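O-methyltransferase, SAM-dependent (Legionella pneumophila subsp. pneumophila, PDB 3R3H) probably transfers a methyl group from S-adenosylmethionine to a hydroxyl oxygen of its substrate. Local coordinates at residues Leu65-Phe70 against Asp138-Asp143; Asn148-Tyr153 against Lys191-Val196; Leu165-Asn170 against Asp212-Val217. All coordinates share one frame; numbering follows the deposited sequence.

Interaction 1: Leu65-Phe70 against Asp138-Asp143; sequences LELGTF and DFIFID
Parallel strand pairing joins Leu-65 to Gly-68 with Phe-139 to Asp-143 in the middle of the Rossmann-like sheet of a class I methyltransferase, where strands 63-68 and 137-143 are neighbours. The two short strands run almost exactly parallel, their axes 4.6 Å apart. Leu-65 is held through both backbone polar atoms: its N donates to Phe-139 O (3.0 Å), and its O accepts from Phe-141 N (2.8 Å), which lies in the carbonyl plane. Farther along, Leu-67 N gives a weak bond to Phe-141 O, and Asp-143 N reaches Leu-67 O at 3.0 Å from 40° above the carbonyl plane.

One face of the pair carries Leu-65, Leu-67, Ile-140 and Ile-142, which point the same way side by side beneath helices 121-132 and 149-159. Leu-65 CD2 meets Ile-140 CG2 at 4.1 Å, and Leu-67 CD1 touches Ile-142 CG1 at 3.9 Å. The other face bears Glu-66 and Phe-141. Glu-66 CB lies at the edge of the Phe-141 ring, 4.0 Å from CD2, and its carboxylate plane is turned 36° from that ring. Glu-66 CG stands between the backbone N and the carbonyl carbon (chi1 52°), and the extended chain carries the carboxylate to Thr-90 and Ser-74, whose hydroxyls hydrogen-bond to its two oxygens.

The end of strand 63-68 and the turn that follows are, as in relatives, probably part of the S-adenosylmethionine site. Gly-68 has backbone angles suited to glycine. The ring of Phe-70 folds back over the strand end: Gly-68 C sits over the centre of one face, while Glu-66 OE2 lies 3.3 Å above the opposite face, offset toward the rim.

Interaction 2: Asn148-Tyr153 against Lys191-Val196; sequences NYLNYY and KKLNQV
Leu-193 points from helix 185-198 into helix 149-159 and is met by three side chains. With its CG anti to the backbone N (chi1 179°), its two methyls divide between the tyrosines: CD1 lies 3.5 Å from Tyr-153 CB and CD2 lies 3.9 Å from Tyr-149 CD2. The Tyr-149 side chain crosses Leu-193 at about a right angle, whereas Tyr-153 meets it obliquely. Leu-150 comes in beside them and spreads its branches, CD2 resting 3.5 Å from Leu-193 CA and CD1 meeting Val-196 CG2 at 3.7 Å, tip to tip. Val-196 also sends CG1 past the Tyr-153 ring, the two side chains running in opposite directions.

No hydrogen bond links the two segments. The tyrosine hydroxyls find partners beyond them: Tyr-149 OH bonds to Asp-169 O and Lys-146 NZ, and Tyr-153 OH to Asp-200. On helix 185-198, Asn-194 ND2 bonds to Ile-171 O and to Tyr-15 OH of the second subunit.

The short helical segments run 33° apart with axes 9.8 Å from each other. Such apolar packing of adjacent helices on one side of the sheet is typical of the alpha/beta/alpha sandwich of Rossmann-like methyltransferases.

Interaction 3: Leu165-Asn170 against Asp212-Val217; sequences LIAIDN and DGMFLV
Val-217 and Ile-166 meet at the apolar centre of an antiparallel strand pair, Val-217 CG2 lying 3.7 Å from Ile-166 CB as the side chains pass at a slant. This is the reversed strand of the class I methyltransferase fold: strand 214-219 inserts antiparallel between strands 164-169 and 203-208. Ile-168 and Phe-215 share the face of this pair, and helix 149-159 covers Ile-166 and Ile-168. The other face carries Ala-167 and Leu-216. Leu-216 CD2 is 3.9 Å from Ala-167 CB and equally near Leu-165 CD2; Leu-216 packs on Phe-51 and Leu-165 on Met-54, both of the second subunit.

Between the faces, two reciprocal pairs of backbone hydrogen bonds hold the strands. Ile-166 and Val-217 exchange one pair, with Val-217 N reaching Ile-166 O at 3.0 Å, and Ile-168 and Phe-215 exchange the other.

Where strand 164-169 ends and strand 214-219 begins, the contact turns polar. Gly-213 adopts backbone angles that favour glycine just before strand 214-219 begins. Asp-169 OD2 accepts a weak bond from Asn-170 N. Lys-146 bonds to Asn-170 OD1, leaving the amide nitrogen to face Asp-212, whose CG is anti to its backbone N (chi1 -156°). With amide and carboxylate planes 81° apart, Asn-170 ND2 donates an almost straight bond (172°) to the anti side of Asp-212 OD1 at 3.0 Å.

Interactions 1 and 3 lie in the same sheet and are buried: strands 137-143 and 164-169 are neighbours, so the two pairings join through backbone bonds such as Ile-142 N to Ala-167 O. Interaction 1 is parallel and nearest the chain centre; interaction 3 is antiparallel and nearer the sheet edge. Interaction 2 is only partly buried, lies outside the sheet, and relies on apolar side chains instead of backbone bonds. Interactions 2 and 3 both reach the second subunit, whereas interaction 1 does not. Helix 149-159 ties interaction 2 to both strand pairs, Tyr-152 packing on Leu-67 and Tyr-149 on Ile-168. Asp-143, Asp-169 and Asn-170 bring polar groups together where strands 137-143 and 164-169 end.

Interaction 1: Leu65-Phe70 against Asp138-Asp143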
loop_
_atom_site.group_PDB
_atom_site.type_symbol
_atom_site.label_atom_id
_atom_site.label_comp_id
_atom_site.label_asym_id
_atom_site.label_seq_id
_atom_site.Cartn_x
_atom_site.Cartn_y
_atom_site.Cartn_z
ATOM N N LEU A 65 -15.951 3.459 6.276
ATOM C CA LEU A 65 -16.385 4.848 6.335
ATOM C C LEU A 65 -15.461 5.715 5.490
ATOM O O LEU A 65 -14.246 5.500 5.472
ATOM C CB LEU A 65 -16.351 5.348 7.783
ATOM C CG LEU A 65 -16.716 6.818 7.983
ATOM C CD1 LEU A 65 -18.220 6.933 7.940
ATOM C CD2 LEU A 65 -16.189 7.340 9.310
ATOM N N GLU A 66 -16.031 6.672 4.767
ATOM C CA GLU A 66 -15.227 7.589 3.972
ATOM C C GLU A 66 -15.836 8.979 4.068
ATOM O O GLU A 66 -17.018 9.119 4.384
ATOM C CB GLU A 66 -15.119 7.136 2.516
ATOM C CG GLU A 66 -16.415 6.843 1.835
ATOM C CD GLU A 66 -16.319 7.032 0.320
ATOM O OE1 GLU A 66 -15.227 6.763 -0.242
ATOM O OE2 GLU A 66 -17.330 7.439 -0.305
ATOM N N LEU A 67 -15.014 10.001 3.841
ATOM C CA LEU A 67 -15.454 11.399 3.920
ATOM C C LEU A 67 -14.839 12.149 2.761
ATOM O O LEU A 67 -13.722 11.826 2.334
ATOM C CB LEU A 67 -14.954 12.084 5.184
ATOM C CG LEU A 67 -14.888 11.448 6.569
ATOM C CD1 LEU A 67 -13.948 10.246 6.607
ATOM C CD2 LEU A 67 -14.370 12.525 7.514
ATOM N N GLY A 68 -15.539 13.161 2.262
ATOM C CA GLY A 68 -14.985 13.905 1.148
ATOM C C GLY A 68 -16.043 14.512 0.268
ATOM O O GLY A 68 -17.219 14.565 0.628
ATOM N N THR A 69 -15.610 15.010 -0.880
ATOM C CA THR A 69 -16.518 15.606 -1.849
ATOM C C THR A 69 -16.442 14.570 -2.979
ATOM O O THR A 69 -15.473 14.519 -3.765
ATOM C CB THR A 69 -16.036 17.005 -2.302
ATOM O OG1 THR A 69 -14.854 16.877 -3.102
ATOM C CG2 THR A 69 -15.716 17.867 -1.090
ATOM N N PHE A 70 -17.485 13.738 -3.029
ATOM C CA PHE A 70 -17.561 12.620 -3.957
ATOM C C PHE A 70 -18.509 12.629 -5.140
ATOM O O PHE A 70 -19.511 13.359 -5.185
ATOM C CB PHE A 70 -17.879 11.360 -3.171
ATOM C CG PHE A 70 -16.964 11.110 -2.015
ATOM C CD1 PHE A 70 -15.593 10.942 -2.217
ATOM C CD2 PHE A 70 -17.484 10.949 -0.731
ATOM C CE1 PHE A 70 -14.755 10.605 -1.163
ATOM C CE2 PHE A 70 -16.659 10.609 0.343
ATOM C CZ PHE A 70 -15.289 10.434 0.124
ATOM N N ASP A 138 -13.736 -0.817 10.282
ATOM C CA ASP A 138 -12.541 -1.611 10.063
ATOM C C ASP A 138 -11.629 -0.845 9.121
ATOM O O ASP A 138 -10.420 -1.059 9.096
ATOM C CB ASP A 138 -12.931 -2.953 9.438
ATOM C CG ASP A 138 -13.811 -3.783 10.353
ATOM O OD1 ASP A 138 -13.237 -4.465 11.239
ATOM O OD2 ASP A 138 -15.060 -3.738 10.204
ATOM N N PHE A 139 -12.219 0.042 8.330
ATOM C CA PHE A 139 -11.453 0.850 7.395
ATOM C C PHE A 139 -12.098 2.231 7.256
ATOM O O PHE A 139 -13.294 2.355 6.992
ATOM C CB PHE A 139 -11.357 0.169 6.022
ATOM C CG PHE A 139 -10.631 0.991 4.991
ATOM C CD1 PHE A 139 -9.277 1.258 5.118
ATOM C CD2 PHE A 139 -11.319 1.555 3.924
ATOM C CE1 PHE A 139 -8.614 2.082 4.198
ATOM C CE2 PHE A 139 -10.671 2.381 2.995
ATOM C CZ PHE A 139 -9.311 2.647 3.136
ATOM N N ILE A 140 -11.297 3.268 7.464
ATOM C CA ILE A 140 -11.761 4.639 7.363
ATOM C C ILE A 140 -10.865 5.365 6.356
ATOM O O ILE A 140 -9.645 5.226 6.392
ATOM C CB ILE A 140 -11.695 5.326 8.741
ATOM C CG1 ILE A 140 -12.570 4.551 9.732
ATOM C CG2 ILE A 140 -12.150 6.777 8.634
ATOM C CD1 ILE A 140 -12.555 5.090 11.132
ATOM N N PHE A 141 -11.479 6.107 5.440
ATOM C CA PHE A 141 -10.749 6.851 4.423
ATOM C C PHE A 141 -11.111 8.329 4.581
ATOM O O PHE A 141 -12.287 8.669 4.674
ATOM C CB PHE A 141 -11.129 6.347 3.029
ATOM C CG PHE A 141 -10.594 7.194 1.913
ATOM C CD1 PHE A 141 -9.233 7.498 1.831
ATOM C CD2 PHE A 141 -11.449 7.686 0.935
ATOM C CE1 PHE A 141 -8.733 8.281 0.784
ATOM C CE2 PHE A 141 -10.962 8.470 -0.116
ATOM C CZ PHE A 141 -9.598 8.768 -0.191
ATOM N N ILE A 142 -10.104 9.204 4.610
ATOM C CA ILE A 142 -10.340 10.642 4.795
ATOM C C ILE A 142 -9.870 11.525 3.639
ATOM O O ILE A 142 -8.678 11.570 3.319
ATOM C CB ILE A 142 -9.679 11.133 6.097
ATOM C CG1 ILE A 142 -10.102 10.220 7.258
ATOM C CG2 ILE A 142 -10.075 12.567 6.362
ATOM C CD1 ILE A 142 -9.393 10.493 8.573
ATOM N N ASP A 143 -10.816 12.220 3.012
ATOM C CA ASP A 143 -10.511 13.102 1.891
ATOM C C ASP A 143 -11.453 14.311 1.958
ATOM O O ASP A 143 -11.789 14.912 0.924
ATOM C CB ASP A 143 -10.695 12.348 0.566
ATOM C CG ASP A 143 -10.082 13.080 -0.624
ATOM O OD1 ASP A 143 -9.611 14.225 -0.422
ATOM O OD2 ASP A 143 -10.079 12.521 -1.756
#

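Interaction 2: Asn148-Tyr153 against Lys191-Val196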
loop_
_atom_site.group_PDB
_atom_site.type_symbol
_atom_site.label_atom_id
_atom_site.label_comp_id
_atom_site.label_asym_id
_atom_site.label_seq_id
_atom_site.Cartn_x
_atom_site.Cartn_y
_atom_site.Cartn_z
ATOM N N ASN A 148 -10.057 20.677 8.748
ATOM C CA ASN A 148 -10.664 19.994 9.895
ATOM C C ASN A 148 -9.973 18.656 10.016
ATOM O O ASN A 148 -10.355 17.805 10.818
ATOM C CB ASN A 148 -12.169 19.784 9.707
ATOM C CG ASN A 148 -12.976 21.022 10.038
ATOM O OD1 ASN A 148 -13.563 21.640 9.155
ATOM N ND2 ASN A 148 -13.001 21.395 11.319
ATOM N N TYR A 149 -8.940 18.497 9.201
ATOM C CA TYR A 149 -8.139 17.288 9.162
ATOM C C TYR A 149 -7.645 16.830 10.538
ATOM O O TYR A 149 -7.438 15.642 10.755
ATOM C CB TYR A 149 -6.967 17.504 8.192
ATOM C CG TYR A 149 -7.119 16.773 6.866
ATOM C CD1 TYR A 149 -8.373 16.605 6.259
ATOM C CD2 TYR A 149 -6.002 16.234 6.223
ATOM C CE1 TYR A 149 -8.500 15.913 5.045
ATOM C CE2 TYR A 149 -6.115 15.540 5.012
ATOM C CZ TYR A 149 -7.360 15.384 4.431
ATOM O OH TYR A 149 -7.435 14.708 3.240
ATOM N N LEU A 150 -7.466 17.766 11.467
ATOM C CA LEU A 150 -7.014 17.414 12.811
ATOM C C LEU A 150 -8.174 16.792 13.586
ATOM O O LEU A 150 -8.014 15.818 14.341
ATOM C CB LEU A 150 -6.508 18.657 13.545
ATOM C CG LEU A 150 -5.028 18.620 13.963
ATOM C CD1 LEU A 150 -4.773 17.443 14.917
ATOM C CD2 LEU A 150 -4.149 18.501 12.716
ATOM N N ASN A 151 -9.352 17.363 13.391
ATOM C CA ASN A 151 -10.546 16.870 14.046
ATOM C C ASN A 151 -10.898 15.501 13.491
ATOM O O ASN A 151 -11.264 14.589 14.245
ATOM C CB ASN A 151 -11.676 17.849 13.795
ATOM C CG ASN A 151 -11.395 19.197 14.398
ATOM O OD1 ASN A 151 -11.424 19.355 15.618
ATOM N ND2 ASN A 151 -11.093 20.175 13.553
ATOM N N TYR A 152 -10.772 15.367 12.172
ATOM C CA TYR A 152 -11.093 14.117 11.501
ATOM C C TYR A 152 -10.170 12.991 11.958
ATOM O O TYR A 152 -10.626 11.871 12.204
ATOM C CB TYR A 152 -11.028 14.299 9.972
ATOM C CG TYR A 152 -12.081 15.241 9.408
ATOM C CD1 TYR A 152 -13.335 15.373 10.026
ATOM C CD2 TYR A 152 -11.818 16.016 8.272
ATOM C CE1 TYR A 152 -14.291 16.265 9.530
ATOM C CE2 TYR A 152 -12.764 16.901 7.765
ATOM C CZ TYR A 152 -13.991 17.024 8.401
ATOM O OH TYR A 152 -14.900 17.936 7.938
ATOM N N TYR A 153 -8.879 13.291 12.084
ATOM C CA TYR A 153 -7.893 12.299 12.517
ATOM C C TYR A 153 -8.244 11.757 13.895
ATOM O O TYR A 153 -8.283 10.550 14.117
ATOM C CB TYR A 153 -6.495 12.924 12.554
ATOM C CG TYR A 153 -5.408 11.989 13.041
ATOM C CD1 TYR A 153 -5.201 10.751 12.434
ATOM C CD2 TYR A 153 -4.549 12.369 14.073
ATOM C CE1 TYR A 153 -4.154 9.911 12.838
ATOM C CE2 TYR A 153 -3.500 11.545 14.486
ATOM C CZ TYR A 153 -3.305 10.318 13.861
ATOM O OH TYR A 153 -2.250 9.516 14.224
ATOM N N LYS A 191 0.123 20.445 7.068
ATOM C CA LYS A 191 1.426 20.532 7.730
ATOM C C LYS A 191 1.301 20.279 9.223
ATOM O O LYS A 191 2.165 19.638 9.823
ATOM C CB LYS A 191 2.056 21.906 7.489
ATOM C CG LYS A 191 2.485 22.148 6.058
ATOM C CD LYS A 191 2.941 23.581 5.830
ATOM C CE LYS A 191 4.219 23.906 6.599
ATOM N NZ LYS A 191 4.717 25.293 6.336
ATOM N N LYS A 192 0.225 20.782 9.818
ATOM C CA LYS A 192 -0.003 20.592 11.243
ATOM C C LYS A 192 -0.285 19.130 11.543
ATOM O O LYS A 192 0.273 18.579 12.486
ATOM C CB LYS A 192 -1.189 21.427 11.746
ATOM C CG LYS A 192 -0.921 22.904 11.945
ATOM C CD LYS A 192 -2.081 23.581 12.690
ATOM C CE LYS A 192 -1.885 25.105 12.820
ATOM N NZ LYS A 192 -3.063 25.819 13.402
ATOM N N LEU A 193 -1.158 18.508 10.746
ATOM C CA LEU A 193 -1.523 17.104 10.950
ATOM C C LEU A 193 -0.351 16.155 10.749
ATOM O O LEU A 193 -0.223 15.159 11.474
ATOM C CB LEU A 193 -2.652 16.685 10.008
ATOM C CG LEU A 193 -3.017 15.198 10.197
ATOM C CD1 LEU A 193 -3.840 15.008 11.473
ATOM C CD2 LEU A 193 -3.779 14.699 8.996
ATOM N N ASN A 194 0.485 16.453 9.755
ATOM C CA ASN A 194 1.657 15.635 9.477
ATOM C C ASN A 194 2.594 15.632 10.686
ATOM O O ASN A 194 3.288 14.645 10.940
ATOM C CB ASN A 194 2.382 16.154 8.237
ATOM C CG ASN A 194 1.632 15.831 6.961
ATOM O OD1 ASN A 194 0.641 15.095 6.987
ATOM N ND2 ASN A 194 2.099 16.368 5.840
ATOM N N GLN A 195 2.588 16.733 11.435
ATOM C CA GLN A 195 3.406 16.860 12.630
ATOM C C GLN A 195 2.784 16.067 13.784
ATOM O O GLN A 195 3.483 15.391 14.531
ATOM C CB GLN A 195 3.529 18.332 13.015
ATOM C CG GLN A 195 4.945 18.765 13.315
ATOM C CD GLN A 195 5.884 18.471 12.164
ATOM O OE1 GLN A 195 5.639 18.878 11.021
ATOM N NE2 GLN A 195 6.972 17.762 12.458
ATOM N N VAL A 196 1.465 16.146 13.926
ATOM C CA VAL A 196 0.779 15.420 14.990
ATOM C C VAL A 196 1.029 13.931 14.858
ATOM O O VAL A 196 1.265 13.246 15.855
ATOM C CB VAL A 196 -0.748 15.632 14.953
ATOM C CG1 VAL A 196 -1.406 14.817 16.054
ATOM C CG2 VAL A 196 -1.080 17.104 15.109
#

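Interaction 3: Leu165-Asn170 against Asp212-Val217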
loop_
_atom_site.group_PDB
_atom_site.type_symbol
_atom_site.label_atom_id
_atom_site.label_comp_id
_atom_site.label_asym_id
_atom_site.label_seq_id
_atom_site.Cartn_x
_atom_site.Cartn_y
_atom_site.Cartn_z
ATOM N N LEU A 165 -7.975 -0.008 9.923
ATOM C CA LEU A 165 -6.984 0.884 9.333
ATOM C C LEU A 165 -7.591 2.216 8.902
ATOM O O LEU A 165 -8.766 2.285 8.600
ATOM C CB LEU A 165 -6.349 0.216 8.112
ATOM C CG LEU A 165 -5.285 1.023 7.365
ATOM C CD1 LEU A 165 -3.980 0.987 8.149
ATOM C CD2 LEU A 165 -5.075 0.436 5.994
ATOM N N ILE A 166 -6.770 3.266 8.876
ATOM C CA ILE A 166 -7.192 4.606 8.458
ATOM C C ILE A 166 -6.260 5.115 7.355
ATOM O O ILE A 166 -5.040 5.009 7.461
ATOM C CB ILE A 166 -7.146 5.633 9.622
ATOM C CG1 ILE A 166 -8.047 5.172 10.771
ATOM C CG2 ILE A 166 -7.589 7.001 9.123
ATOM C CD1 ILE A 166 -7.847 5.949 12.055
ATOM N N ALA A 167 -6.851 5.659 6.294
ATOM C CA ALA A 167 -6.102 6.202 5.165
ATOM C C ALA A 167 -6.470 7.673 5.075
ATOM O O ALA A 167 -7.649 8.026 5.206
ATOM C CB ALA A 167 -6.486 5.482 3.878
ATOM N N ILE A 168 -5.465 8.525 4.880
ATOM C CA ILE A 168 -5.689 9.960 4.778
ATOM C C ILE A 168 -5.026 10.452 3.499
ATOM O O ILE A 168 -3.842 10.196 3.272
ATOM C CB ILE A 168 -5.108 10.721 5.989
ATOM C CG1 ILE A 168 -5.739 10.239 7.296
ATOM C CG2 ILE A 168 -5.427 12.182 5.866
ATOM C CD1 ILE A 168 -5.031 9.075 7.951
ATOM N N ASP A 169 -5.787 11.154 2.664
ATOM C CA ASP A 169 -5.264 11.630 1.387
ATOM C C ASP A 169 -4.675 13.043 1.422
ATOM O O ASP A 169 -4.895 13.799 2.376
ATOM C CB ASP A 169 -6.371 11.565 0.331
ATOM C CG ASP A 169 -5.828 11.467 -1.089
ATOM O OD1 ASP A 169 -6.593 11.779 -2.031
ATOM O OD2 ASP A 169 -4.643 11.065 -1.270
ATOM N N ASN A 170 -3.938 13.379 0.360
ATOM C CA ASN A 170 -3.284 14.681 0.180
ATOM C C ASN A 170 -2.309 15.041 1.306
ATOM O O ASN A 170 -2.357 16.154 1.842
ATOM C CB ASN A 170 -4.323 15.805 0.060
ATOM C CG ASN A 170 -5.419 15.488 -0.924
ATOM O OD1 ASN A 170 -6.516 15.111 -0.528
ATOM N ND2 ASN A 170 -5.133 15.636 -2.216
ATOM N N ASP A 212 -1.464 12.007 -3.591
ATOM C CA ASP A 212 -0.962 13.327 -3.267
ATOM C C ASP A 212 -0.330 12.986 -1.931
ATOM O O ASP A 212 -0.218 13.828 -1.042
ATOM C CB ASP A 212 -2.099 14.323 -3.043
ATOM C CG ASP A 212 -1.665 15.753 -3.270
ATOM O OD1 ASP A 212 -2.366 16.686 -2.796
ATOM O OD2 ASP A 212 -0.623 15.940 -3.941
ATOM N N GLY A 213 0.063 11.721 -1.812
ATOM C CA GLY A 213 0.636 11.221 -0.585
ATOM C C GLY A 213 -0.508 10.598 0.191
ATOM O O GLY A 213 -1.542 11.237 0.389
ATOM N N MET A 214 -0.346 9.344 0.602
ATOM C CA MET A 214 -1.386 8.653 1.363
ATOM C C MET A 214 -0.795 8.050 2.636
ATOM O O MET A 214 0.160 7.267 2.603
ATOM C CB MET A 214 -2.048 7.563 0.504
ATOM C CG MET A 214 -3.263 6.898 1.160
ATOM S SD MET A 214 -4.198 5.792 0.075
ATOM C CE MET A 214 -5.369 6.989 -0.696
ATOM N N PHE A 215 -1.368 8.441 3.763
ATOM C CA PHE A 215 -0.906 7.980 5.063
ATOM C C PHE A 215 -1.744 6.801 5.529
ATOM O O PHE A 215 -2.971 6.853 5.485
ATOM C CB PHE A 215 -1.057 9.108 6.088
ATOM C CG PHE A 215 0.243 9.594 6.693
ATOM C CD1 PHE A 215 1.234 8.699 7.101
ATOM C CD2 PHE A 215 0.438 10.954 6.933
ATOM C CE1 PHE A 215 2.395 9.150 7.745
ATOM C CE2 PHE A 215 1.589 11.417 7.574
ATOM C CZ PHE A 215 2.571 10.513 7.982
ATOM N N LEU A 216 -1.085 5.737 5.967
ATOM C CA LEU A 216 -1.799 4.572 6.487
ATOM C C LEU A 216 -1.455 4.459 7.969
ATOM O O LEU A 216 -0.296 4.213 8.324
ATOM C CB LEU A 216 -1.365 3.295 5.770
ATOM C CG LEU A 216 -1.706 3.194 4.287
ATOM C CD1 LEU A 216 -1.227 1.861 3.754
ATOM C CD2 LEU A 216 -3.207 3.333 4.096
ATOM N N VAL A 217 -2.435 4.658 8.841
ATOM C CA VAL A 217 -2.162 4.566 10.265
ATOM C C VAL A 217 -3.023 3.485 10.887
ATOM O O VAL A 217 -4.169 3.292 10.492
ATOM C CB VAL A 217 -2.436 5.906 10.995
ATOM C CG1 VAL A 217 -1.947 7.087 10.155
ATOM C CG2 VAL A 217 -3.906 6.034 11.319
#